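Local structure of cortical-lytic enzyme (Bacillus cereus, 4S3J) at residues 201-206 / 213-218; 320-325 / 388-393; 392-397 / 415-420. The protein hydrolyses partially degraded spore-cortex peptidoglycan during germination, acting as an N-acetylglucosaminidase that recognises the muramic acid delta-lactam residues specific to spores. One frame throughout, in Å; residues are numbered along the deposited sequence.

How the contacts relate
All three contacts pack helices of the TIM barrel, the catalytic fold of glycosyl hydrolase family 18. Contact 1 comes first, and contact 3 begins on the segment where contact 2 ends. Contact 1 joins helix 193-210 to strand 214-218, just before the probable proton donor E220; its centre lies about 28 Å from that of contact 2 and about 30 Å from that of contact 3, touching neither. Contacts 2 and 3 are neighbours, centres about 6 Å apart, because both use helix 387-400 and share S392 and K393. That helix faces strand 318-330 in contact 2 and helix 415-424 in contact 3, joining the late part of the barrel well away from E220.

Contact 1: residues 201-206 / 213-218; sequences TNILQT and RDIHFD
I203 reaches from helix 193-210 to two side chains of strand 214-218, and the whole contact is apolar. Its two branches divide the work. The methyl CG2 meets the methyl CG2 of I215 at 3.8 Å and lies 4.1 Å from CG1 of the same residue, the two isoleucines passing each other at a slant. The longer branch runs the other way: with CG1 of I203 set beside the backbone N (chi1 -70°) and the chain then extended, CD1 comes to the ring of F217.

The aromatic contact is made at the rim. CD1 of I203 lies near the ring plane, 3.9 Å from F217 CZ and 4.0 Å from F217 CE1, so the methyl abuts the far edge of the phenyl group and does not cover a face.

This is the helix-to-following-strand packing of a TIM barrel, buried between the outer helix and the strand leading to E220, the probable proton donor. I203 also leans on I173 of strand 168-177, which pairs in parallel with strand 214-218. F217 extends the apolar layer to helix 227-240, packing on Y230, L234 and V237 and meeting the ring of F233 edge-to-face.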
ATOM      1  N   THR A 201     -23.119 -16.442 -12.342  1.00 29.06           N
ATOM      2  CA  THR A 201     -24.450 -16.038 -11.909  1.00 25.27           C
ATOM      3  C   THR A 201     -24.470 -15.698 -10.420  1.00 27.44           C
ATOM      4  O   THR A 201     -25.017 -14.667 -10.025  1.00 28.54           O
ATOM      5  CB  THR A 201     -25.481 -17.153 -12.212  1.00 29.01           C
ATOM      6  OG1 THR A 201     -25.616 -17.280 -13.631  1.00 29.60           O
ATOM      7  CG2 THR A 201     -26.837 -16.826 -11.630  1.00 35.42           C
ATOM      8  N   ASN A 202     -23.848 -16.538  -9.597  1.00 24.67           N
ATOM      9  CA  ASN A 202     -23.831 -16.310  -8.149  1.00 22.88           C
ATOM     10  C   ASN A 202     -23.012 -15.080  -7.761  1.00 23.42           C
ATOM     11  O   ASN A 202     -23.352 -14.368  -6.810  1.00 26.14           O
ATOM     12  CB  ASN A 202     -23.284 -17.532  -7.402  1.00 24.08           C
ATOM     13  CG  ASN A 202     -24.283 -18.666  -7.342  1.00 34.49           C
ATOM     14  OD1 ASN A 202     -25.491 -18.436  -7.282  1.00 37.85           O
ATOM     15  ND2 ASN A 202     -23.785 -19.899  -7.367  1.00 31.95           N
ATOM     16  N   ILE A 203     -21.921 -14.862  -8.487  1.00 23.71           N
ATOM     17  CA  ILE A 203     -21.076 -13.679  -8.284  1.00 22.63           C
ATOM     18  C   ILE A 203     -21.871 -12.399  -8.537  1.00 25.61           C
ATOM     19  O   ILE A 203     -21.788 -11.448  -7.758  1.00 26.83           O
ATOM     20  CB  ILE A 203     -19.840 -13.723  -9.204  1.00 22.95           C
ATOM     21  CG1 ILE A 203     -18.886 -14.821  -8.726  1.00 24.94           C
ATOM     22  CG2 ILE A 203     -19.119 -12.362  -9.243  1.00 26.30           C
ATOM     23  CD1 ILE A 203     -17.826 -15.184  -9.742  1.00 25.21           C
ATOM     24  N   LEU A 204     -22.629 -12.364  -9.628  1.00 26.31           N
ATOM     25  CA  LEU A 204     -23.404 -11.171  -9.956  1.00 26.74           C
ATOM     26  C   LEU A 204     -24.501 -10.915  -8.922  1.00 28.14           C
ATOM     27  O   LEU A 204     -24.733  -9.763  -8.542  1.00 29.08           O
ATOM     28  CB  LEU A 204     -24.031 -11.296 -11.337  1.00 28.73           C
ATOM     29  CG  LEU A 204     -23.070 -11.438 -12.511  1.00 45.08           C
ATOM     30  CD1 LEU A 204     -23.835 -11.736 -13.798  1.00 55.72           C
ATOM     31  CD2 LEU A 204     -22.246 -10.203 -12.666  1.00 46.93           C
ATOM     32  N   GLN A 205     -25.179 -11.972  -8.474  1.00 27.99           N
ATOM     33  CA  GLN A 205     -26.214 -11.809  -7.458  1.00 29.80           C
ATOM     34  C   GLN A 205     -25.618 -11.339  -6.129  1.00 33.77           C
ATOM     35  O   GLN A 205     -26.203 -10.498  -5.455  1.00 28.71           O
ATOM     36  CB  GLN A 205     -26.974 -13.118  -7.231  1.00 36.38           C
ATOM     37  CG  GLN A 205     -27.976 -13.435  -8.317  1.00 52.66           C
ATOM     38  CD  GLN A 205     -28.538 -14.835  -8.192  1.00 57.15           C
ATOM     39  OE1 GLN A 205     -28.172 -15.591  -7.284  1.00 46.67           O
ATOM     40  NE2 GLN A 205     -29.437 -15.190  -9.107  1.00 63.00           N
ATOM     41  N   THR A 206     -24.450 -11.858  -5.770  1.00 26.32           N
ATOM     42  CA  THR A 206     -23.763 -11.420  -4.547  1.00 26.42           C
ATOM     43  C   THR A 206     -23.338  -9.944  -4.642  1.00 28.75           C
ATOM     44  O   THR A 206     -23.591  -9.166  -3.721  1.00 24.92           O
ATOM     45  CB  THR A 206     -22.534 -12.313  -4.250  1.00 26.59           C
ATOM     46  OG1 THR A 206     -22.952 -13.667  -4.048  1.00 29.07           O
ATOM     47  CG2 THR A 206     -21.790 -11.834  -3.006  1.00 22.21           C
ATOM     48  N   ARG A 213     -19.627  -2.872  -6.579  1.00 22.64           N
ATOM     49  CA  ARG A 213     -19.612  -2.551  -8.001  1.00 21.19           C
ATOM     50  C   ARG A 213     -18.308  -2.909  -8.715  1.00 27.04           C
ATOM     51  O   ARG A 213     -18.219  -2.773  -9.928  1.00 30.06           O
ATOM     52  CB  ARG A 213     -19.949  -1.063  -8.209  1.00 22.77           C
ATOM     53  CG  ARG A 213     -21.393  -0.721  -7.849  1.00 44.72           C
ATOM     54  CD  ARG A 213     -21.728   0.738  -8.122  1.00 77.84           C
ATOM     55  NE  ARG A 213     -21.281   1.639  -7.067  1.00102.16           N
ATOM     56  CZ  ARG A 213     -21.194   2.958  -7.204  1.00 96.56           C
ATOM     57  NH1 ARG A 213     -21.506   3.542  -8.352  1.00 82.59           N
ATOM     58  NH2 ARG A 213     -20.787   3.704  -6.195  1.00102.62           N
ATOM     59  N   ASP A 214     -17.295  -3.367  -7.985  1.00 20.31           N
ATOM     60  CA  ASP A 214     -16.112  -3.950  -8.615  1.00 19.42           C
ATOM     61  C   ASP A 214     -15.967  -5.396  -8.174  1.00 22.09           C
ATOM     62  O   ASP A 214     -15.982  -5.685  -6.980  1.00 23.09           O
ATOM     63  CB  ASP A 214     -14.833  -3.186  -8.252  1.00 18.84           C
ATOM     64  CG  ASP A 214     -13.584  -3.795  -8.903  1.00 21.61           C
ATOM     65  OD1 ASP A 214     -13.376  -3.599 -10.122  1.00 20.96           O
ATOM     66  OD2 ASP A 214     -12.802  -4.475  -8.207  1.00 20.11           O
ATOM     67  N   ILE A 215     -15.837  -6.291  -9.147  1.00 22.68           N
ATOM     68  CA  ILE A 215     -15.603  -7.706  -8.908  1.00 19.70           C
ATOM     69  C   ILE A 215     -14.126  -7.989  -9.085  1.00 18.61           C
ATOM     70  O   ILE A 215     -13.557  -7.725 -10.153  1.00 19.26           O
ATOM     71  CB  ILE A 215     -16.427  -8.597  -9.875  1.00 20.68           C
ATOM     72  CG1 ILE A 215     -17.935  -8.472  -9.615  1.00 26.50           C
ATOM     73  CG2 ILE A 215     -16.103 -10.077  -9.646  1.00 22.43           C
ATOM     74  CD1 ILE A 215     -18.562  -7.186  -9.933  1.00 34.41           C
ATOM     75  N   HIS A 216     -13.503  -8.478  -8.020  1.00 18.27           N
ATOM     76  CA  HIS A 216     -12.062  -8.656  -7.981  1.00 17.91           C
ATOM     77  C   HIS A 216     -11.646 -10.113  -7.778  1.00 19.78           C
ATOM     78  O   HIS A 216     -11.951 -10.697  -6.747  1.00 20.76           O
ATOM     79  CB  HIS A 216     -11.450  -7.837  -6.847  1.00 17.05           C
ATOM     80  CG  HIS A 216      -9.956  -7.887  -6.826  1.00 16.68           C
ATOM     81  ND1 HIS A 216      -9.181  -6.988  -7.505  1.00 17.34           N
ATOM     82  CD2 HIS A 216      -9.097  -8.768  -6.249  1.00 19.99           C
ATOM     83  CE1 HIS A 216      -7.900  -7.286  -7.340  1.00 22.65           C
ATOM     84  NE2 HIS A 216      -7.832  -8.370  -6.588  1.00 21.52           N
ATOM     85  N   PHE A 217     -10.913 -10.673  -8.740  1.00 20.34           N
ATOM     86  CA  PHE A 217     -10.389 -12.023  -8.610  1.00 20.19           C
ATOM     87  C   PHE A 217      -8.947 -12.037  -8.145  1.00 18.68           C
ATOM     88  O   PHE A 217      -8.042 -11.436  -8.771  1.00 21.23           O
ATOM     89  CB  PHE A 217     -10.522 -12.776  -9.929  1.00 20.97           C
ATOM     90  CG  PHE A 217     -11.932 -12.987 -10.335  1.00 20.58           C
ATOM     91  CD1 PHE A 217     -12.676 -14.003  -9.761  1.00 20.01           C
ATOM     92  CD2 PHE A 217     -12.529 -12.179 -11.286  1.00 20.82           C
ATOM     93  CE1 PHE A 217     -13.982 -14.200 -10.109  1.00 19.88           C
ATOM     94  CE2 PHE A 217     -13.849 -12.378 -11.649  1.00 23.08           C
ATOM     95  CZ  PHE A 217     -14.576 -13.394 -11.058  1.00 22.44           C
ATOM     96  N   ASP A 218      -8.761 -12.640  -6.980  1.00 19.88           N
ATOM     97  CA  ASP A 218      -7.439 -12.943  -6.478  1.00 18.68           C
ATOM     98  C   ASP A 218      -7.256 -14.451  -6.570  1.00 22.45           C
ATOM     99  O   ASP A 218      -7.426 -15.167  -5.584  1.00 20.35           O
ATOM    100  CB  ASP A 218      -7.255 -12.450  -5.052  1.00 21.77           C
ATOM    101  CG  ASP A 218      -5.864 -12.738  -4.520  1.00 24.54           C
ATOM    102  OD1 ASP A 218      -4.965 -13.029  -5.345  1.00 20.46           O
ATOM    103  OD2 ASP A 218      -5.663 -12.648  -3.293  1.00 33.92           O
TER

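Contact 2: residues 320-325 / 388-393; sequences MGQNLY and RSIQSK
K393 curls round the amide oxygen of Q322, NZ bonding OE1 (3.2 Å). The ammonium sits in the plane of the carbonyl, on a lone pair, with a C=O...N angle of 119°. Two bends shape the lysine: the turns at chi2 (-71°) and chi4 (62°) wrap the stem round OE1, with CG of K393 3.5 Å from Q322 OE1. The stronger partner of NZ is the carbonyl O of S297, and two waters also accept from it. These four acceptors exceed its three protons, so the longer bond to OE1 is probably shared. Water 1 accepts from K393 NZ at 2.8 Å and can also donate to Q322 OE1, though it has more acceptors in reach than protons.

The glutamine leaves strand 318-330 with CG anti to the backbone N and kinks at chi2. Its NE2 gives a nearly in-plane bond to the carbonyl O of N323 in its own strand (3.1 Å), which fixes the rotation of the amide and keeps OE1 turned to the lysine. The axes of 320-323 and 388-393 run antiparallel, 11.1 Å apart at closest approach, as an outer helix of the TIM barrel lies against its wall; strand 318-330 pairs in parallel with 278-281 and 404-408.

Apolar atoms fill in beside the polar group. CD1 of I390 lies over one face of the Q322 amide, 3.9 Å from NE2. M320 is extended up to its sulfur and bent at chi3, bringing CE to within 4.0 Å of K393 CB at about a right angle to the lysine chain. M320 continues onto V302 and L306 of helix 299-312.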
ATOM      1  N   MET A 320      -0.472   0.016  -7.859  1.00 16.44           N
ATOM      2  CA  MET A 320       0.744  -0.437  -7.186  1.00 17.56           C
ATOM      3  C   MET A 320       0.439  -0.960  -5.790  1.00 16.82           C
ATOM      4  O   MET A 320      -0.059  -0.219  -4.936  1.00 15.74           O
ATOM      5  CB  MET A 320       1.755   0.721  -7.097  1.00 17.31           C
ATOM      6  CG  MET A 320       3.078   0.358  -6.409  1.00 14.75           C
ATOM      7  SD  MET A 320       4.107   1.822  -6.132  1.00 18.66           S
ATOM      8  CE  MET A 320       3.232   2.590  -4.777  1.00 17.53           C
ATOM      9  N   GLY A 321       0.746  -2.229  -5.546  1.00 17.19           N
ATOM     10  CA  GLY A 321       0.604  -2.793  -4.213  1.00 13.60           C
ATOM     11  C   GLY A 321       1.585  -2.169  -3.245  1.00 17.52           C
ATOM     12  O   GLY A 321       2.742  -1.933  -3.591  1.00 15.73           O
ATOM     13  N   GLN A 322       1.105  -1.847  -2.043  1.00 15.44           N
ATOM     14  CA  GLN A 322       1.946  -1.260  -1.010  1.00 17.33           C
ATOM     15  C   GLN A 322       1.665  -1.879   0.349  1.00 14.59           C
ATOM     16  O   GLN A 322       0.550  -1.809   0.842  1.00 13.87           O
ATOM     17  CB  GLN A 322       1.718   0.245  -0.944  1.00 13.33           C
ATOM     18  CG  GLN A 322       2.566   0.946   0.107  1.00 13.37           C
ATOM     19  CD  GLN A 322       4.061   0.834  -0.181  1.00 16.77           C
ATOM     20  OE1 GLN A 322       4.514   1.093  -1.300  1.00 16.29           O
ATOM     21  NE2 GLN A 322       4.831   0.438   0.832  1.00 16.53           N
ATOM     22  N   ASN A 323       2.703  -2.431   0.965  1.00 12.55           N
ATOM     23  CA  ASN A 323       2.621  -2.949   2.321  1.00 12.65           C
ATOM     24  C   ASN A 323       2.560  -1.812   3.328  1.00 13.97           C
ATOM     25  O   ASN A 323       3.254  -0.794   3.161  1.00 14.10           O
ATOM     26  CB  ASN A 323       3.839  -3.831   2.622  1.00 14.72           C
ATOM     27  CG  ASN A 323       5.144  -3.100   2.380  1.00 15.34           C
ATOM     28  OD1 ASN A 323       5.475  -2.760   1.228  1.00 15.02           O
ATOM     29  ND2 ASN A 323       5.870  -2.793   3.457  1.00 13.49           N
ATOM     30  N   LEU A 324       1.756  -1.988   4.369  1.00 12.91           N
ATOM     31  CA  LEU A 324       1.802  -1.070   5.509  1.00 10.67           C
ATOM     32  C   LEU A 324       2.618  -1.678   6.662  1.00 12.58           C
ATOM     33  O   LEU A 324       3.004  -0.963   7.606  1.00 15.04           O
ATOM     34  CB  LEU A 324       0.380  -0.719   5.962  1.00 13.41           C
ATOM     35  CG  LEU A 324      -0.412   0.167   4.984  1.00 14.90           C
ATOM     36  CD1 LEU A 324      -1.860   0.295   5.464  1.00 20.74           C
ATOM     37  CD2 LEU A 324       0.232   1.515   4.876  1.00 17.30           C
ATOM     38  N   TYR A 325       2.906  -2.973   6.566  1.00 12.85           N
ATOM     39  CA  TYR A 325       3.644  -3.690   7.601  1.00 11.69           C
ATOM     40  C   TYR A 325       5.148  -3.686   7.358  1.00 12.18           C
ATOM     41  O   TYR A 325       5.611  -3.557   6.221  1.00 13.41           O
ATOM     42  CB  TYR A 325       3.158  -5.151   7.682  1.00 13.77           C
ATOM     43  CG  TYR A 325       3.251  -5.855   6.338  1.00 13.18           C
ATOM     44  CD1 TYR A 325       2.202  -5.787   5.414  1.00 14.43           C
ATOM     45  CD2 TYR A 325       4.393  -6.572   5.971  1.00 12.92           C
ATOM     46  CE1 TYR A 325       2.297  -6.398   4.178  1.00 13.07           C
ATOM     47  CE2 TYR A 325       4.482  -7.200   4.725  1.00 13.86           C
ATOM     48  CZ  TYR A 325       3.433  -7.104   3.844  1.00 14.91           C
ATOM     49  OH  TYR A 325       3.531  -7.692   2.620  1.00 20.33           O
ATOM     50  N   ARG A 388       8.904   8.896   5.000  1.00 12.54           N
ATOM     51  CA  ARG A 388       9.909   9.124   3.968  1.00 13.66           C
ATOM     52  C   ARG A 388       9.728   8.163   2.799  1.00 16.66           C
ATOM     53  O   ARG A 388       9.733   8.591   1.632  1.00 14.59           O
ATOM     54  CB  ARG A 388      11.324   8.979   4.539  1.00 13.04           C
ATOM     55  CG  ARG A 388      11.667  10.076   5.558  1.00 12.45           C
ATOM     56  CD  ARG A 388      12.952   9.792   6.304  1.00 12.49           C
ATOM     57  NE  ARG A 388      12.847   8.623   7.183  1.00 11.82           N
ATOM     58  CZ  ARG A 388      13.771   8.272   8.075  1.00 12.90           C
ATOM     59  NH1 ARG A 388      14.868   9.003   8.217  1.00 16.09           N
ATOM     60  NH2 ARG A 388      13.590   7.192   8.830  1.00 12.78           N
ATOM     61  N   SER A 389       9.616   6.865   3.098  1.00 12.32           N
ATOM     62  CA  SER A 389       9.584   5.873   2.023  1.00 13.46           C
ATOM     63  C   SER A 389       8.227   5.914   1.323  1.00 14.07           C
ATOM     64  O   SER A 389       8.162   5.756   0.105  1.00 15.57           O
ATOM     65  CB  SER A 389       9.971   4.427   2.518  1.00 17.25           C
ATOM     66  OG  SER A 389       9.231   3.746   3.584  1.00  9.87           O
ATOM     67  N   ILE A 390       7.148   6.192   2.039  1.00 12.08           N
ATOM     68  CA  ILE A 390       5.848   6.338   1.365  1.00 13.13           C
ATOM     69  C   ILE A 390       5.861   7.563   0.430  1.00 13.72           C
ATOM     70  O   ILE A 390       5.340   7.508  -0.687  1.00 15.26           O
ATOM     71  CB  ILE A 390       4.682   6.445   2.375  1.00 16.45           C
ATOM     72  CG1 ILE A 390       4.463   5.083   3.050  1.00 18.80           C
ATOM     73  CG2 ILE A 390       3.389   6.872   1.701  1.00 25.22           C
ATOM     74  CD1 ILE A 390       3.917   3.981   2.095  1.00 20.77           C
ATOM     75  N   GLN A 391       6.484   8.664   0.844  1.00 12.22           N
ATOM     76  CA  GLN A 391       6.617   9.803  -0.068  1.00 11.62           C
ATOM     77  C   GLN A 391       7.420   9.426  -1.319  1.00 12.51           C
ATOM     78  O   GLN A 391       7.053   9.824  -2.431  1.00 14.64           O
ATOM     79  CB  GLN A 391       7.244  11.003   0.648  1.00 12.51           C
ATOM     80  CG  GLN A 391       7.275  12.285  -0.188  1.00 12.22           C
ATOM     81  CD  GLN A 391       5.895  12.770  -0.591  1.00 15.96           C
ATOM     82  OE1 GLN A 391       5.087  13.164   0.253  1.00 15.51           O
ATOM     83  NE2 GLN A 391       5.601  12.710  -1.891  1.00 15.39           N
ATOM     84  N   SER A 392       8.479   8.635  -1.168  1.00 13.99           N
ATOM     85  CA  SER A 392       9.219   8.152  -2.332  1.00 16.47           C
ATOM     86  C   SER A 392       8.343   7.328  -3.253  1.00 15.57           C
ATOM     87  O   SER A 392       8.452   7.443  -4.473  1.00 14.78           O
ATOM     88  CB  SER A 392      10.421   7.335  -1.907  1.00 14.90           C
ATOM     89  OG  SER A 392      11.325   8.177  -1.192  1.00 16.45           O
ATOM     90  N   LYS A 393       7.487   6.500  -2.678  1.00 13.50           N
ATOM     91  CA  LYS A 393       6.570   5.688  -3.471  1.00 11.86           C
ATOM     92  C   LYS A 393       5.518   6.533  -4.186  1.00 15.93           C
ATOM     93  O   LYS A 393       5.223   6.288  -5.362  1.00 16.62           O
ATOM     94  CB  LYS A 393       5.898   4.652  -2.579  1.00 14.65           C
ATOM     95  CG  LYS A 393       6.823   3.517  -2.135  1.00 15.47           C
ATOM     96  CD  LYS A 393       7.144   2.596  -3.297  1.00 14.49           C
ATOM     97  CE  LYS A 393       8.128   1.480  -2.932  1.00 15.74           C
ATOM     98  NZ  LYS A 393       7.631   0.540  -1.890  1.00 17.09           N
TER
HETATM   99  O   HOH W   1       5.665  -0.972  -3.279  1.00 15.44           O
HETATM  100  O   HOH W   2       8.057   1.666   0.517  1.00 21.95           O

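Contact 3: residues 392-397 / 415-420; sequences SKFNLM and PQNWRL
The ring of F394 meets helix 415-424 with its outer end: CB of L420 lies in the ring plane at the edge, 3.8 Å from F394 CE2, while the amide of N417 and the carbonyl carbon of L420 approach obliquely. The ring and the N417 amide are turned 39° apart. Within helix 415-424, the other end of that amide, ND2, sits 3.3 Å above the plane of the W418 indole, over its centre.

This is helix-to-helix packing on the outside of the TIM barrel, between helices 387-400 and 415-424, which flank strand 404-408 in the chain. F394 lies between them and also rests on I405 and Y407 of that strand, so one phenyl ring joins both helices to the barrel wall. The contact is buried and carries no hydrogen bond across it.

F394 reaches over because CG stands beside its backbone N and anti to the carbonyl carbon (chi1 -71°), aiming the ring at the turn N417-L420. There it touches main chain as well as side chain: CE2 of F394 comes within 3.6 Å of L420 C, and CZ of F394 stands 4.0 Å from N417 OD1.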
ATOM      1  N   SER A 392       8.479   8.635  -1.168  1.00 13.99           N
ATOM      2  CA  SER A 392       9.219   8.152  -2.332  1.00 16.47           C
ATOM      3  C   SER A 392       8.343   7.328  -3.253  1.00 15.57           C
ATOM      4  O   SER A 392       8.452   7.443  -4.473  1.00 14.78           O
ATOM      5  CB  SER A 392      10.421   7.335  -1.907  1.00 14.90           C
ATOM      6  OG  SER A 392      11.325   8.177  -1.192  1.00 16.45           O
ATOM      7  N   LYS A 393       7.487   6.500  -2.678  1.00 13.50           N
ATOM      8  CA  LYS A 393       6.570   5.688  -3.471  1.00 11.86           C
ATOM      9  C   LYS A 393       5.518   6.533  -4.186  1.00 15.93           C
ATOM     10  O   LYS A 393       5.223   6.288  -5.362  1.00 16.62           O
ATOM     11  CB  LYS A 393       5.898   4.652  -2.579  1.00 14.65           C
ATOM     12  CG  LYS A 393       6.823   3.517  -2.135  1.00 15.47           C
ATOM     13  CD  LYS A 393       7.144   2.596  -3.297  1.00 14.49           C
ATOM     14  CE  LYS A 393       8.128   1.480  -2.932  1.00 15.74           C
ATOM     15  NZ  LYS A 393       7.631   0.540  -1.890  1.00 17.09           N
ATOM     16  N   PHE A 394       4.982   7.553  -3.512  1.00 14.31           N
ATOM     17  CA  PHE A 394       4.037   8.474  -4.151  1.00 15.32           C
ATOM     18  C   PHE A 394       4.716   9.169  -5.345  1.00 18.29           C
ATOM     19  O   PHE A 394       4.100   9.319  -6.408  1.00 16.65           O
ATOM     20  CB  PHE A 394       3.534   9.533  -3.165  1.00 15.68           C
ATOM     21  CG  PHE A 394       2.580   9.016  -2.093  1.00 13.99           C
ATOM     22  CD1 PHE A 394       1.944   7.767  -2.175  1.00 14.57           C
ATOM     23  CD2 PHE A 394       2.355   9.795  -0.952  1.00 17.22           C
ATOM     24  CE1 PHE A 394       1.063   7.348  -1.189  1.00 13.67           C
ATOM     25  CE2 PHE A 394       1.494   9.371   0.034  1.00 17.55           C
ATOM     26  CZ  PHE A 394       0.848   8.127  -0.080  1.00 15.42           C
ATOM     27  N   ASN A 395       5.962   9.615  -5.176  1.00 16.42           N
ATOM     28  CA  ASN A 395       6.691  10.281  -6.265  1.00 17.42           C
ATOM     29  C   ASN A 395       6.947   9.312  -7.435  1.00 17.67           C
ATOM     30  O   ASN A 395       6.892   9.703  -8.606  1.00 18.53           O
ATOM     31  CB  ASN A 395       7.998  10.866  -5.757  1.00 17.74           C
ATOM     32  CG  ASN A 395       7.780  12.068  -4.848  1.00 20.57           C
ATOM     33  OD1 ASN A 395       6.650  12.557  -4.685  1.00 16.55           O
ATOM     34  ND2 ASN A 395       8.853  12.531  -4.233  1.00 17.09           N
ATOM     35  N   LEU A 396       7.208   8.043  -7.123  1.00 16.84           N
ATOM     36  CA  LEU A 396       7.353   7.033  -8.173  1.00 17.21           C
ATOM     37  C   LEU A 396       6.057   6.887  -8.986  1.00 19.60           C
ATOM     38  O   LEU A 396       6.094   6.777 -10.225  1.00 19.87           O
ATOM     39  CB  LEU A 396       7.753   5.701  -7.561  1.00 16.62           C
ATOM     40  CG  LEU A 396       7.835   4.496  -8.507  1.00 16.31           C
ATOM     41  CD1 LEU A 396       8.914   4.738  -9.574  1.00 24.45           C
ATOM     42  CD2 LEU A 396       8.127   3.228  -7.745  1.00 16.94           C
ATOM     43  N   MET A 397       4.916   6.896  -8.297  1.00 16.68           N
ATOM     44  CA  MET A 397       3.613   6.793  -8.959  1.00 17.36           C
ATOM     45  C   MET A 397       3.440   7.952  -9.924  1.00 19.02           C
ATOM     46  O   MET A 397       2.982   7.770 -11.052  1.00 20.60           O
ATOM     47  CB  MET A 397       2.477   6.793  -7.941  1.00 17.92           C
ATOM     48  CG  MET A 397       2.446   5.553  -7.038  1.00 21.24           C
ATOM     49  SD  MET A 397       1.280   5.750  -5.662  1.00 20.03           S
ATOM     50  CE  MET A 397      -0.245   6.088  -6.556  1.00 21.11           C
ATOM     51  N   PRO A 415      -0.407   6.737  10.752  1.00 12.72           N
ATOM     52  CA  PRO A 415      -1.258   7.899  10.446  1.00 14.81           C
ATOM     53  C   PRO A 415      -0.683   8.783   9.346  1.00 13.80           C
ATOM     54  O   PRO A 415      -1.419   9.384   8.574  1.00 16.25           O
ATOM     55  CB  PRO A 415      -1.313   8.686  11.766  1.00 17.39           C
ATOM     56  CG  PRO A 415      -0.573   7.897  12.769  1.00 20.28           C
ATOM     57  CD  PRO A 415       0.119   6.736  12.132  1.00 16.92           C
ATOM     58  N   GLN A 416       0.639   8.859   9.277  1.00 13.50           N
ATOM     59  CA  GLN A 416       1.271   9.738   8.312  1.00 14.33           C
ATOM     60  C   GLN A 416       0.988   9.292   6.883  1.00 13.16           C
ATOM     61  O   GLN A 416       0.948  10.108   5.976  1.00 14.04           O
ATOM     62  CB  GLN A 416       2.772   9.804   8.537  1.00 12.93           C
ATOM     63  CG  GLN A 416       3.162  10.306   9.898  1.00 11.01           C
ATOM     64  CD  GLN A 416       3.371   9.217  10.914  1.00 15.92           C
ATOM     65  OE1 GLN A 416       2.938   8.072  10.741  1.00 14.40           O
ATOM     66  NE2 GLN A 416       4.029   9.571  12.009  1.00 12.70           N
ATOM     67  N   ASN A 417       0.824   7.988   6.663  1.00 13.05           N
ATOM     68  CA  ASN A 417       0.527   7.522   5.318  1.00 13.20           C
ATOM     69  C   ASN A 417      -0.757   8.146   4.771  1.00 12.85           C
ATOM     70  O   ASN A 417      -0.807   8.613   3.619  1.00 14.15           O
ATOM     71  CB  ASN A 417       0.425   5.993   5.301  1.00 11.83           C
ATOM     72  CG  ASN A 417      -0.110   5.476   3.993  1.00 11.76           C
ATOM     73  OD1 ASN A 417       0.575   5.566   2.965  1.00 14.79           O
ATOM     74  ND2 ASN A 417      -1.342   4.973   4.000  1.00 13.78           N
ATOM     75  N   TRP A 418      -1.799   8.155   5.594  1.00 12.29           N
ATOM     76  CA  TRP A 418      -3.103   8.601   5.134  1.00 14.34           C
ATOM     77  C   TRP A 418      -3.136  10.121   4.959  1.00 14.80           C
ATOM     78  O   TRP A 418      -3.666  10.619   3.969  1.00 17.05           O
ATOM     79  CB  TRP A 418      -4.176   8.095   6.103  1.00 18.46           C
ATOM     80  CG  TRP A 418      -4.106   6.592   6.193  1.00 15.28           C
ATOM     81  CD1 TRP A 418      -3.640   5.848   7.230  1.00 13.47           C
ATOM     82  CD2 TRP A 418      -4.458   5.663   5.159  1.00 13.98           C
ATOM     83  NE1 TRP A 418      -3.705   4.500   6.920  1.00 14.78           N
ATOM     84  CE2 TRP A 418      -4.192   4.365   5.649  1.00 15.47           C
ATOM     85  CE3 TRP A 418      -4.980   5.801   3.874  1.00 16.47           C
ATOM     86  CZ2 TRP A 418      -4.441   3.221   4.891  1.00 17.63           C
ATOM     87  CZ3 TRP A 418      -5.218   4.663   3.131  1.00 18.58           C
ATOM     88  CH2 TRP A 418      -4.955   3.400   3.643  1.00 15.78           C
ATOM     89  N   ARG A 419      -2.494  10.846   5.866  1.00 13.95           N
ATOM     90  CA  ARG A 419      -2.400  12.292   5.719  1.00 13.30           C
ATOM     91  C   ARG A 419      -1.585  12.657   4.477  1.00 15.73           C
ATOM     92  O   ARG A 419      -1.955  13.560   3.741  1.00 17.32           O
ATOM     93  CB  ARG A 419      -1.798  12.934   6.965  1.00 14.76           C
ATOM     94  CG  ARG A 419      -1.599  14.443   6.803  1.00 22.92           C
ATOM     95  CD  ARG A 419      -2.935  15.169   6.643  1.00 27.77           C
ATOM     96  NE  ARG A 419      -2.769  16.612   6.471  1.00 29.29           N
ATOM     97  CZ  ARG A 419      -2.683  17.486   7.472  1.00 48.75           C
ATOM     98  NH1 ARG A 419      -2.706  17.069   8.736  1.00 32.21           N
ATOM     99  NH2 ARG A 419      -2.538  18.780   7.207  1.00 47.68           N
ATOM    100  N   LEU A 420      -0.469  11.977   4.243  1.00 13.57           N
ATOM    101  CA  LEU A 420       0.344  12.287   3.077  1.00 16.46           C
ATOM    102  C   LEU A 420      -0.382  11.936   1.780  1.00 15.07           C
ATOM    103  O   LEU A 420      -0.194  12.592   0.765  1.00 15.49           O
ATOM    104  CB  LEU A 420       1.692  11.576   3.156  1.00 15.26           C
ATOM    105  CG  LEU A 420       2.662  12.166   4.183  1.00 17.71           C
ATOM    106  CD1 LEU A 420       3.838  11.223   4.336  1.00 27.97           C
ATOM    107  CD2 LEU A 420       3.102  13.556   3.792  1.00 25.65           C
TER